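Local coordinates for protein aldo-keto Reductase, OXIDOREDUCTASE (Salmonella typhimurium, PDB 5T79) that binds NADPH and probably acts as an NADP-dependent aldo-keto reductase, a TIM-barrel oxidoreductase studied for reducing 3-hydroxybutanal to 1,3-butanediol, at residues Asn44-Leu55 with Ala298-Val308; Tyr196-Glu204 with Ala281-Val291. All coordinates share one frame; numbering follows the deposited sequence.

Contact 1: Asn44-Leu55 with Ala298-Val308. With NDP (NADPH dihydro-nicotinamide-adenine-dinucleotide phosphate), chain E.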
loop_
_atom_site.group_PDB
_atom_site.type_symbol
_atom_site.label_atom_id
_atom_site.label_comp_id
_atom_site.label_asym_id
_atom_site.label_seq_id
_atom_site.Cartn_x
_atom_site.Cartn_y
_atom_site.Cartn_z
ATOM N N ASN A 44 -17.640 -2.697 -11.033
ATOM C CA ASN A 44 -17.287 -2.662 -9.614
ATOM C C ASN A 44 -15.948 -1.963 -9.400
ATOM O O ASN A 44 -15.858 -1.128 -8.497
ATOM C CB ASN A 44 -17.270 -4.061 -9.009
ATOM C CG ASN A 44 -16.990 -4.034 -7.521
ATOM O OD1 ASN A 44 -17.646 -3.314 -6.744
ATOM N ND2 ASN A 44 -15.950 -4.746 -7.114
ATOM N N SER A 45 -14.910 -2.289 -10.211
ATOM C CA SER A 45 -13.587 -1.638 -10.131
ATOM C C SER A 45 -13.732 -0.110 -10.232
ATOM O O SER A 45 -13.142 0.650 -9.456
ATOM C CB SER A 45 -12.695 -2.136 -11.273
ATOM O OG SER A 45 -12.470 -3.525 -11.131
ATOM N N ARG A 46 -14.556 0.333 -11.190
ATOM C CA ARG A 46 -14.790 1.757 -11.452
ATOM C C ARG A 46 -15.447 2.409 -10.229
ATOM O O ARG A 46 -15.008 3.474 -9.800
ATOM C CB ARG A 46 -15.687 1.907 -12.710
ATOM C CG ARG A 46 -15.818 3.341 -13.193
ATOM C CD ARG A 46 -16.847 3.491 -14.296
ATOM N NE ARG A 46 -16.596 2.586 -15.428
ATOM C CZ ARG A 46 -15.778 2.842 -16.439
ATOM N NH1 ARG A 46 -15.092 3.982 -16.478
ATOM N NH2 ARG A 46 -15.646 1.967 -17.428
ATOM N N ALA A 47 -16.479 1.759 -9.666
ATOM C CA ALA A 47 -17.203 2.244 -8.483
ATOM C C ALA A 47 -16.250 2.380 -7.280
ATOM O O ALA A 47 -16.355 3.352 -6.531
ATOM C CB ALA A 47 -18.352 1.292 -8.139
ATOM N N LEU A 48 -15.319 1.427 -7.108
ATOM C CA LEU A 48 -14.318 1.468 -6.003
ATOM C C LEU A 48 -13.382 2.672 -6.152
ATOM O O LEU A 48 -13.199 3.440 -5.209
ATOM C CB LEU A 48 -13.471 0.160 -5.978
ATOM C CG LEU A 48 -14.220 -1.108 -5.569
ATOM C CD1 LEU A 48 -13.406 -2.369 -5.870
ATOM C CD2 LEU A 48 -14.647 -1.048 -4.107
ATOM N N LEU A 49 -12.802 2.854 -7.336
ATOM C CA LEU A 49 -11.927 4.003 -7.569
ATOM C C LEU A 49 -12.675 5.341 -7.382
ATOM O O LEU A 49 -12.137 6.250 -6.769
ATOM C CB LEU A 49 -11.293 3.947 -8.969
ATOM C CG LEU A 49 -10.320 2.791 -9.212
ATOM C CD1 LEU A 49 -9.835 2.793 -10.656
ATOM C CD2 LEU A 49 -9.153 2.837 -8.237
ATOM N N GLN A 50 -13.904 5.459 -7.901
ATOM C CA GLN A 50 -14.660 6.707 -7.770
ATOM C C GLN A 50 -15.029 6.966 -6.307
ATOM O O GLN A 50 -14.937 8.111 -5.855
ATOM C CB GLN A 50 -15.927 6.668 -8.652
ATOM C CG GLN A 50 -15.590 6.756 -10.151
ATOM C CD GLN A 50 -16.836 6.768 -11.006
ATOM O OE1 GLN A 50 -17.934 6.936 -10.509
ATOM N NE2 GLN A 50 -16.692 6.661 -12.318
ATOM N N ARG A 51 -15.448 5.917 -5.565
ATOM C CA ARG A 51 -15.817 6.134 -4.150
ATOM C C ARG A 51 -14.579 6.548 -3.332
ATOM O O ARG A 51 -14.662 7.467 -2.495
ATOM C CB ARG A 51 -16.476 4.891 -3.535
ATOM C CG ARG A 51 -17.101 5.150 -2.125
ATOM C CD ARG A 51 -18.233 6.178 -2.213
ATOM N NE ARG A 51 -18.882 6.422 -0.926
ATOM C CZ ARG A 51 -19.077 7.624 -0.387
ATOM N NH1 ARG A 51 -18.641 8.717 -1.005
ATOM N NH2 ARG A 51 -19.706 7.742 0.773
ATOM N N ALA A 52 -13.426 5.908 -3.614
ATOM C CA ALA A 52 -12.174 6.216 -2.919
ATOM C C ALA A 52 -11.797 7.696 -3.108
ATOM O O ALA A 52 -11.594 8.396 -2.114
ATOM C CB ALA A 52 -11.051 5.313 -3.415
ATOM N N PHE A 53 -11.731 8.180 -4.369
ATOM C CA PHE A 53 -11.351 9.577 -4.643
ATOM C C PHE A 53 -12.377 10.551 -4.074
ATOM O O PHE A 53 -11.973 11.571 -3.532
ATOM C CB PHE A 53 -11.146 9.814 -6.142
ATOM C CG PHE A 53 -10.493 11.139 -6.493
ATOM C CD1 PHE A 53 -9.313 11.542 -5.871
ATOM C CD2 PHE A 53 -11.023 11.951 -7.491
ATOM C CE1 PHE A 53 -8.695 12.755 -6.228
ATOM C CE2 PHE A 53 -10.411 13.169 -7.833
ATOM C CZ PHE A 53 -9.244 13.548 -7.213
ATOM N N ASP A 54 -13.693 10.212 -4.120
ATOM C CA ASP A 54 -14.759 11.043 -3.516
ATOM C C ASP A 54 -14.581 11.179 -1.993
ATOM O O ASP A 54 -15.011 12.183 -1.420
ATOM C CB ASP A 54 -16.165 10.477 -3.818
ATOM C CG ASP A 54 -16.648 10.711 -5.254
ATOM O OD1 ASP A 54 -15.972 11.465 -6.003
ATOM O OD2 ASP A 54 -17.677 10.126 -5.633
ATOM N N LEU A 55 -13.954 10.186 -1.344
ATOM C CA LEU A 55 -13.698 10.234 0.108
ATOM C C LEU A 55 -12.294 10.797 0.431
ATOM O O LEU A 55 -11.875 10.791 1.592
ATOM C CB LEU A 55 -13.881 8.829 0.722
ATOM C CG LEU A 55 -15.333 8.330 0.758
ATOM C CD1 LEU A 55 -15.400 6.827 1.120
ATOM C CD2 LEU A 55 -16.170 9.158 1.716
ATOM N N ALA A 298 -10.127 -3.736 -1.215
ATOM C CA ALA A 298 -11.595 -3.638 -1.138
ATOM C C ALA A 298 -12.255 -4.326 -2.320
ATOM O O ALA A 298 -11.741 -4.258 -3.435
ATOM C CB ALA A 298 -12.040 -2.176 -1.079
ATOM N N SER A 299 -13.387 -4.994 -2.071
ATOM C CA SER A 299 -14.176 -5.618 -3.127
ATOM C C SER A 299 -15.480 -4.835 -3.317
ATOM O O SER A 299 -16.147 -4.992 -4.337
ATOM C CB SER A 299 -14.458 -7.083 -2.811
ATOM O OG SER A 299 -15.298 -7.187 -1.676
ATOM N N LYS A 300 -15.860 -4.012 -2.308
ATOM C CA LYS A 300 -17.089 -3.225 -2.372
ATOM C C LYS A 300 -16.905 -1.832 -1.746
ATOM O O LYS A 300 -16.088 -1.659 -0.825
ATOM C CB LYS A 300 -18.282 -3.965 -1.748
ATOM C CG LYS A 300 -18.088 -4.509 -0.360
ATOM C CD LYS A 300 -19.279 -5.406 -0.018
ATOM C CE LYS A 300 -19.310 -5.811 1.433
ATOM N NZ LYS A 300 -20.652 -6.325 1.832
ATOM N N PRO A 301 -17.615 -0.815 -2.290
ATOM C CA PRO A 301 -17.455 0.561 -1.786
ATOM C C PRO A 301 -17.689 0.738 -0.284
ATOM O O PRO A 301 -17.049 1.604 0.315
ATOM C CB PRO A 301 -18.497 1.344 -2.595
ATOM C CG PRO A 301 -18.586 0.587 -3.906
ATOM C CD PRO A 301 -18.573 -0.846 -3.423
ATOM N N SER A 302 -18.565 -0.083 0.331
ATOM C CA SER A 302 -18.859 -0.003 1.766
ATOM C C SER A 302 -17.599 -0.258 2.605
ATOM O O SER A 302 -17.470 0.325 3.673
ATOM C CB SER A 302 -19.974 -0.975 2.157
ATOM O OG SER A 302 -19.580 -2.320 1.945
ATOM N N GLN A 303 -16.653 -1.085 2.105
ATOM C CA GLN A 303 -15.392 -1.368 2.813
ATOM C C GLN A 303 -14.476 -0.143 2.826
ATOM O O GLN A 303 -13.750 0.076 3.797
ATOM C CB GLN A 303 -14.680 -2.575 2.188
ATOM C CG GLN A 303 -15.498 -3.869 2.400
ATOM C CD GLN A 303 -15.025 -5.030 1.572
ATOM O OE1 GLN A 303 -14.394 -4.869 0.533
ATOM N NE2 GLN A 303 -15.401 -6.237 1.970
ATOM N N ILE A 304 -14.533 0.671 1.764
ATOM C CA ILE A 304 -13.761 1.914 1.687
ATOM C C ILE A 304 -14.373 2.911 2.678
ATOM O O ILE A 304 -13.640 3.566 3.422
ATOM C CB ILE A 304 -13.730 2.480 0.243
ATOM C CG1 ILE A 304 -13.080 1.460 -0.753
ATOM C CG2 ILE A 304 -12.980 3.835 0.215
ATOM C CD1 ILE A 304 -13.180 1.888 -2.283
ATOM N N GLU A 305 -15.720 3.019 2.688
ATOM C CA GLU A 305 -16.439 3.911 3.618
ATOM C C GLU A 305 -16.097 3.535 5.060
ATOM O O GLU A 305 -15.831 4.416 5.887
ATOM C CB GLU A 305 -17.952 3.808 3.396
ATOM C CG GLU A 305 -18.373 4.247 2.006
ATOM C CD GLU A 305 -19.816 4.003 1.632
ATOM O OE1 GLU A 305 -20.452 3.090 2.206
ATOM O OE2 GLU A 305 -20.311 4.736 0.747
ATOM N N ASP A 306 -16.067 2.213 5.347
ATOM C CA ASP A 306 -15.733 1.691 6.679
ATOM C C ASP A 306 -14.341 2.162 7.095
ATOM O O ASP A 306 -14.179 2.664 8.201
ATOM C CB ASP A 306 -15.780 0.149 6.707
ATOM C CG ASP A 306 -17.150 -0.516 6.699
ATOM O OD1 ASP A 306 -18.155 0.176 6.985
ATOM O OD2 ASP A 306 -17.205 -1.744 6.482
ATOM N N ALA A 307 -13.345 1.996 6.206
ATOM C CA ALA A 307 -11.956 2.387 6.455
ATOM C C ALA A 307 -11.849 3.857 6.765
ATOM O O ALA A 307 -11.184 4.212 7.732
ATOM C CB ALA A 307 -11.088 2.051 5.241
ATOM N N VAL A 308 -12.489 4.723 5.950
ATOM C CA VAL A 308 -12.439 6.177 6.165
ATOM C C VAL A 308 -13.096 6.512 7.535
ATOM O O VAL A 308 -12.601 7.396 8.244
ATOM C CB VAL A 308 -13.029 6.992 4.974
ATOM C CG1 VAL A 308 -12.974 8.495 5.249
ATOM C CG2 VAL A 308 -12.277 6.688 3.680
HETATM P PA NDP E . -6.454 -5.818 3.530
HETATM O O1A NDP E . -6.958 -4.432 3.800
HETATM O O2A NDP E . -5.580 -6.579 4.421
HETATM O O5B NDP E . -7.665 -6.830 3.215
HETATM C C5B NDP E . -8.441 -6.484 2.050
HETATM C C4B NDP E . -9.542 -7.480 1.815
HETATM O O4B NDP E . -10.237 -7.732 3.058
HETATM C C3B NDP E . -10.596 -7.000 0.818
HETATM O O3B NDP E . -10.282 -7.458 -0.495
HETATM C C2B NDP E . -11.893 -7.580 1.367
HETATM O O2B NDP E . -12.114 -8.922 0.879
HETATM C C1B NDP E . -11.635 -7.631 2.874
HETATM N N9A NDP E . -12.113 -6.468 3.615
HETATM C C8A NDP E . -11.579 -5.206 3.633
HETATM N N7A NDP E . -12.224 -4.364 4.406
HETATM C C5A NDP E . -13.260 -5.124 4.927
HETATM C C6A NDP E . -14.344 -4.802 5.769
HETATM N N6A NDP E . -14.496 -3.617 6.368
HETATM N N1A NDP E . -15.249 -5.775 6.023
HETATM C C2A NDP E . -15.047 -6.995 5.514
HETATM N N3A NDP E . -14.052 -7.421 4.730
HETATM C C4A NDP E . -13.198 -6.425 4.454
HETATM O O3 NDP E . -5.657 -5.497 2.196
HETATM P PN NDP E . -4.787 -6.534 1.344
HETATM O O1N NDP E . -5.756 -6.844 0.263
HETATM O O2N NDP E . -4.195 -7.660 2.180
HETATM O O5D NDP E . -3.449 -5.809 0.777
HETATM C C5D NDP E . -3.417 -4.357 0.862
HETATM C C4D NDP E . -2.737 -3.761 -0.349
HETATM O O4D NDP E . -1.311 -3.862 -0.180
HETATM C C3D NDP E . -3.024 -4.415 -1.688
HETATM O O3D NDP E . -4.256 -3.951 -2.219
HETATM C C2D NDP E . -1.770 -4.073 -2.504
HETATM O O2D NDP E . -1.771 -2.853 -3.244
HETATM C C1D NDP E . -0.681 -4.070 -1.428
HETATM N N1N NDP E . 0.047 -5.351 -1.319
HETATM C C2N NDP E . 1.426 -5.302 -1.523
HETATM C C3N NDP E . 2.208 -6.393 -1.449
HETATM C C7N NDP E . 3.702 -6.216 -1.394
HETATM O O7N NDP E . 4.365 -7.265 -1.391
HETATM N N7N NDP E . 4.271 -5.010 -1.397
HETATM C C4N NDP E . 1.578 -7.758 -1.376
HETATM C C5N NDP E . 0.165 -7.694 -0.904
HETATM C C6N NDP E . -0.541 -6.581 -0.909
HETATM P P2B NDP E . -13.482 -9.573 0.292
HETATM O O1X NDP E . -13.448 -10.019 -1.122
HETATM O O2X NDP E . -13.695 -10.716 1.276
HETATM O O3X NDP E . -14.553 -8.527 0.577
#

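Contact 2: Tyr196-Glu204 with Ala281-Val291. With SO4 (sulfate ion), chain B.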
loop_
_atom_site.group_PDB
_atom_site.type_symbol
_atom_site.label_atom_id
_atom_site.label_comp_id
_atom_site.label_asym_id
_atom_site.label_seq_id
_atom_site.Cartn_x
_atom_site.Cartn_y
_atom_site.Cartn_z
ATOM N N TYR A 196 2.263 -4.952 7.613
ATOM C CA TYR A 196 2.097 -4.565 9.024
ATOM C C TYR A 196 0.641 -4.600 9.432
ATOM O O TYR A 196 -0.206 -3.972 8.794
ATOM C CB TYR A 196 2.693 -3.161 9.295
ATOM C CG TYR A 196 2.632 -2.653 10.734
ATOM C CD1 TYR A 196 2.804 -3.519 11.816
ATOM C CD2 TYR A 196 2.543 -1.291 11.005
ATOM C CE1 TYR A 196 2.870 -3.037 13.133
ATOM C CE2 TYR A 196 2.567 -0.804 12.312
ATOM C CZ TYR A 196 2.741 -1.677 13.371
ATOM O OH TYR A 196 2.794 -1.163 14.644
ATOM N N SER A 197 0.357 -5.339 10.513
ATOM C CA SER A 197 -0.991 -5.465 11.104
ATOM C C SER A 197 -0.871 -5.960 12.520
ATOM O O SER A 197 0.232 -6.281 12.949
ATOM C CB SER A 197 -1.850 -6.446 10.299
ATOM O OG SER A 197 -1.452 -7.792 10.548
ATOM N N LEU A 198 -2.003 -6.104 13.229
ATOM C CA LEU A 198 -2.002 -6.691 14.581
ATOM C C LEU A 198 -1.357 -8.093 14.597
ATOM O O LEU A 198 -0.744 -8.479 15.597
ATOM C CB LEU A 198 -3.435 -6.794 15.113
ATOM C CG LEU A 198 -4.065 -5.482 15.584
ATOM C CD1 LEU A 198 -5.587 -5.542 15.501
ATOM C CD2 LEU A 198 -3.687 -5.200 17.034
ATOM N N PHE A 199 -1.489 -8.832 13.489
ATOM C CA PHE A 199 -0.984 -10.197 13.368
ATOM C C PHE A 199 0.412 -10.272 12.720
ATOM O O PHE A 199 0.961 -11.366 12.568
ATOM C CB PHE A 199 -1.986 -11.048 12.557
ATOM C CG PHE A 199 -3.277 -11.378 13.282
ATOM C CD1 PHE A 199 -3.346 -11.344 14.674
ATOM C CD2 PHE A 199 -4.401 -11.792 12.575
ATOM C CE1 PHE A 199 -4.530 -11.674 15.343
ATOM C CE2 PHE A 199 -5.578 -12.137 13.240
ATOM C CZ PHE A 199 -5.630 -12.090 14.625
ATOM N N GLU A 200 0.992 -9.133 12.358
ATOM C CA GLU A 200 2.327 -9.142 11.750
ATOM C C GLU A 200 3.068 -7.909 12.195
ATOM O O GLU A 200 2.962 -6.864 11.557
ATOM C CB GLU A 200 2.247 -9.247 10.206
ATOM C CG GLU A 200 3.617 -9.404 9.555
ATOM C CD GLU A 200 4.480 -10.465 10.221
ATOM O OE1 GLU A 200 4.150 -11.663 10.054
ATOM O OE2 GLU A 200 5.383 -10.097 11.016
ATOM N N ARG A 201 3.837 -8.030 13.290
ATOM C CA ARG A 201 4.460 -6.857 13.910
ATOM C C ARG A 201 5.996 -6.765 13.741
ATOM O O ARG A 201 6.637 -6.044 14.510
ATOM C CB ARG A 201 4.097 -6.866 15.422
ATOM C CG ARG A 201 2.586 -6.786 15.657
ATOM C CD ARG A 201 2.229 -6.871 17.129
ATOM N NE ARG A 201 2.654 -5.673 17.858
ATOM C CZ ARG A 201 2.298 -5.392 19.101
ATOM N NH1 ARG A 201 1.509 -6.223 19.777
ATOM N NH2 ARG A 201 2.715 -4.273 19.682
ATOM N N TRP A 202 6.570 -7.406 12.715
ATOM C CA TRP A 202 8.021 -7.405 12.499
ATOM C C TRP A 202 8.636 -5.994 12.369
ATOM O O TRP A 202 9.765 -5.806 12.812
ATOM C CB TRP A 202 8.420 -8.262 11.279
ATOM C CG TRP A 202 8.151 -7.629 9.940
ATOM C CD1 TRP A 202 7.010 -7.740 9.196
ATOM C CD2 TRP A 202 9.069 -6.852 9.158
ATOM N NE1 TRP A 202 7.147 -7.056 8.016
ATOM C CE2 TRP A 202 8.396 -6.486 7.969
ATOM C CE3 TRP A 202 10.385 -6.387 9.365
ATOM C CZ2 TRP A 202 8.996 -5.694 6.982
ATOM C CZ3 TRP A 202 10.966 -5.576 8.401
ATOM C CH2 TRP A 202 10.276 -5.241 7.220
ATOM N N VAL A 203 7.915 -5.017 11.787
ATOM C CA VAL A 203 8.452 -3.643 11.582
ATOM C C VAL A 203 8.761 -2.968 12.921
ATOM O O VAL A 203 9.529 -2.012 12.936
ATOM C CB VAL A 203 7.540 -2.725 10.731
ATOM C CG1 VAL A 203 7.309 -3.301 9.352
ATOM C CG2 VAL A 203 6.206 -2.440 11.426
ATOM N N GLU A 204 8.133 -3.440 14.036
ATOM C CA GLU A 204 8.367 -2.867 15.367
ATOM C C GLU A 204 9.703 -3.323 15.955
ATOM O O GLU A 204 10.075 -2.843 17.033
ATOM C CB GLU A 204 7.226 -3.213 16.334
ATOM C CG GLU A 204 5.858 -2.709 15.892
ATOM C CD GLU A 204 4.756 -3.079 16.867
ATOM O OE1 GLU A 204 5.060 -3.721 17.895
ATOM O OE2 GLU A 204 3.578 -2.797 16.566
ATOM N N ALA A 281 -8.528 -2.252 13.673
ATOM C CA ALA A 281 -7.286 -2.824 13.166
ATOM C C ALA A 281 -6.498 -1.795 12.338
ATOM O O ALA A 281 -5.276 -1.706 12.490
ATOM C CB ALA A 281 -7.574 -4.085 12.354
ATOM N N LEU A 282 -7.194 -0.978 11.519
ATOM C CA LEU A 282 -6.547 0.085 10.722
ATOM C C LEU A 282 -6.024 1.196 11.623
ATOM O O LEU A 282 -4.897 1.668 11.456
ATOM C CB LEU A 282 -7.531 0.686 9.685
ATOM C CG LEU A 282 -8.129 -0.263 8.662
ATOM C CD1 LEU A 282 -9.047 0.494 7.714
ATOM C CD2 LEU A 282 -7.023 -0.995 7.851
ATOM N N ALA A 283 -6.856 1.618 12.586
ATOM C CA ALA A 283 -6.509 2.647 13.563
ATOM C C ALA A 283 -5.251 2.250 14.332
ATOM O O ALA A 283 -4.380 3.088 14.566
ATOM C CB ALA A 283 -7.669 2.808 14.538
ATOM N N TRP A 284 -5.151 0.957 14.713
ATOM C CA TRP A 284 -4.033 0.446 15.497
ATOM C C TRP A 284 -2.708 0.627 14.752
ATOM O O TRP A 284 -1.718 0.954 15.385
ATOM C CB TRP A 284 -4.257 -1.025 15.875
ATOM C CG TRP A 284 -3.175 -1.614 16.741
ATOM C CD1 TRP A 284 -3.134 -1.634 18.105
ATOM C CD2 TRP A 284 -1.998 -2.295 16.294
ATOM N NE1 TRP A 284 -2.001 -2.289 18.536
ATOM C CE2 TRP A 284 -1.293 -2.717 17.444
ATOM C CE3 TRP A 284 -1.480 -2.623 15.025
ATOM C CZ2 TRP A 284 -0.094 -3.438 17.365
ATOM C CZ3 TRP A 284 -0.284 -3.316 14.949
ATOM C CH2 TRP A 284 0.410 -3.692 16.105
ATOM N N VAL A 285 -2.685 0.447 13.431
ATOM C CA VAL A 285 -1.451 0.594 12.649
ATOM C C VAL A 285 -0.872 2.033 12.779
ATOM O O VAL A 285 0.353 2.186 12.821
ATOM C CB VAL A 285 -1.662 0.189 11.167
ATOM C CG1 VAL A 285 -0.476 0.608 10.300
ATOM C CG2 VAL A 285 -1.922 -1.317 11.042
ATOM N N LEU A 286 -1.734 3.061 12.879
ATOM C CA LEU A 286 -1.272 4.467 12.979
ATOM C C LEU A 286 -1.180 4.997 14.434
ATOM O O LEU A 286 -0.942 6.191 14.626
ATOM C CB LEU A 286 -2.227 5.393 12.198
ATOM C CG LEU A 286 -2.516 5.066 10.716
ATOM C CD1 LEU A 286 -3.535 6.043 10.155
ATOM C CD2 LEU A 286 -1.256 5.145 9.868
ATOM N N ARG A 287 -1.354 4.133 15.442
ATOM C CA ARG A 287 -1.413 4.558 16.862
ATOM C C ARG A 287 -0.156 5.291 17.388
ATOM O O ARG A 287 -0.278 6.085 18.332
ATOM C CB ARG A 287 -1.714 3.360 17.772
ATOM C CG ARG A 287 -0.512 2.437 18.027
ATOM C CD ARG A 287 -0.907 1.084 18.589
ATOM N NE ARG A 287 0.277 0.265 18.842
ATOM C CZ ARG A 287 1.010 -0.319 17.899
ATOM N NH1 ARG A 287 2.088 -1.017 18.228
ATOM N NH2 ARG A 287 0.663 -0.220 16.620
ATOM N N ASN A 288 1.039 4.983 16.841
ATOM C CA ASN A 288 2.292 5.584 17.328
ATOM C C ASN A 288 2.789 6.722 16.437
ATOM O O ASN A 288 3.904 7.207 16.634
ATOM C CB ASN A 288 3.373 4.512 17.474
ATOM C CG ASN A 288 3.072 3.560 18.606
ATOM O OD1 ASN A 288 2.746 3.983 19.710
ATOM N ND2 ASN A 288 3.182 2.258 18.360
ATOM N N ASP A 289 1.955 7.171 15.486
ATOM C CA ASP A 289 2.286 8.266 14.553
ATOM C C ASP A 289 3.673 8.013 13.889
ATOM O O ASP A 289 4.464 8.936 13.741
ATOM C CB ASP A 289 2.229 9.641 15.282
ATOM C CG ASP A 289 2.228 10.843 14.355
ATOM O OD1 ASP A 289 1.859 10.681 13.167
ATOM O OD2 ASP A 289 2.614 11.946 14.812
ATOM N N ASN A 290 3.981 6.736 13.547
ATOM C CA ASN A 290 5.267 6.404 12.937
ATOM C C ASN A 290 5.066 5.516 11.689
ATOM O O ASN A 290 5.981 4.817 11.251
ATOM C CB ASN A 290 6.228 5.765 13.961
ATOM C CG ASN A 290 5.825 4.427 14.531
ATOM O OD1 ASN A 290 4.707 3.943 14.358
ATOM N ND2 ASN A 290 6.715 3.828 15.307
ATOM N N VAL A 291 3.848 5.565 11.131
ATOM C CA VAL A 291 3.435 4.920 9.868
ATOM C C VAL A 291 2.686 6.001 9.101
ATOM O O VAL A 291 1.838 6.671 9.688
ATOM C CB VAL A 291 2.599 3.620 10.049
ATOM C CG1 VAL A 291 2.088 3.112 8.698
ATOM C CG2 VAL A 291 3.418 2.532 10.756
HETATM S S SO4 B . 2.365 -0.268 21.661
HETATM O O1 SO4 B . 2.776 -1.492 20.984
HETATM O O2 SO4 B . 0.915 -0.192 21.592
HETATM O O3 SO4 B . 2.777 -0.366 23.061
HETATM O O4 SO4 B . 3.050 0.849 21.023
HETATM O O HOH W 1 3.866 1.385 15.500
HETATM O O HOH W 2 -3.977 -4.220 12.196
#

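Contact 1: Asn44-Leu55 with Ala298-Val308
R51 and E305 form the salt bridge of this contact. NE of R51 donates to OE2 of E305 at 2.8 Å and uses the anti lone pair of that oxygen. NH2 of R51 reaches the same OE2 at 3.1 Å, from above the carboxylate plane. One oxygen thus takes two N-H groups side-on, near the guanidinium plane, while the two flat groups stand 88° apart. CG of L55 lies above one face of the guanidinium, toward its rim. At the other end, ND2 of N44 donates to the backbone O of S299 at 2.8 Å. CG of N44 is anti to its own N (chi1 -176°), which carries the amide out to the loop 298-300.

Apolar packing runs between the two polar ends, and L55 carries it past the salt bridge to V308. The ring of P301 sits as a knob among N44, A47, L48 and R51. CD2 of L48 comes within 3.8 Å of CD1 of I304 and rests on the backbone at K300 and P301. CG2 of I304 meets CD1 of L55, and CG2 of V308 meets CB of L55.

The far side of 298-308 holds the cofactor. OG of S299 donates to O3X of NADPH at 2.7 Å, and NE2 of Q303 donates to the same oxygen at 2.8 Å. OE1 of Q303 accepts from N of S299, so its amide is held at both ends. The two helices run nearly parallel, at 21°, as neighbours on the outside of the aldo-keto reductase TIM barrel. S299 and Q303, near the second helix's N-terminal end, hold the 2'-phosphate.

Contact 2: Tyr196-Glu204 with Ala281-Val291
A salt-bridge network joins the loop after barrel strand 191-193 to helix 277-285 and the turn that follows it. Its centre is the carboxylate of E204. R287 NH1 donates to E204 OE2 at 2.9 Å, from well above the carboxylate plane. The hydroxyl of Y196 donates to the same OE2 at 2.6 Å, on the anti lone pair. That hydroxyl also accepts from R287 NH2 at 3.1 Å. R201 holds E204 OE1 with NE and NH2, and its NH1 pairs with D325 of helix 318-329.

CG of W284 is anti to the backbone N (chi1 -177°), which sends the indole into the loop. CD2 of L198 stands over the five-membered ring in a CH-pi contact, 3.4 Å from the centroid. NH2 of R287 lies above the opposite face of the indole. The R201 guanidinium turns its face to the indole edge, with the planes at 89°. The Y196 ring meets the six-membered ring obliquely, at 54°. CD2 of Y196 packs on CG1 of V285 at 3.6 Å, and V291 CG2 lies at the tyrosine edge.

NE and NH1 of R287 bind a sulfate, probably from crystallisation. E204 and the sulfate, each close to both guanidinium groups, probably offset their like charges. The shared carboxylate, probably ionised, orients the Y196 hydroxyl. With D325 on R201 and W284 O on R287 NH2, it helps fix both guanidinium groups.

Overall arrangement
Contact 1 and contact 2 lie on the same barrel, with centres about 22 Å apart. The chain links them closely, since strand 293-296 runs between V291 and A298. They also touch directly: CB of A307 packs on CD1 of L282 at 3.6 Å, so helix 301-308 borders helix 277-285. Their relation to NADPH differs. Contact 1 binds the adenosine 2'-phosphate end itself. Contact 2 lies near the pocket: the side chain of S197 is about 7 Å from the cofactor, and that of A281 is about 4 Å from the side chain of L224, an NADPH-binding residue.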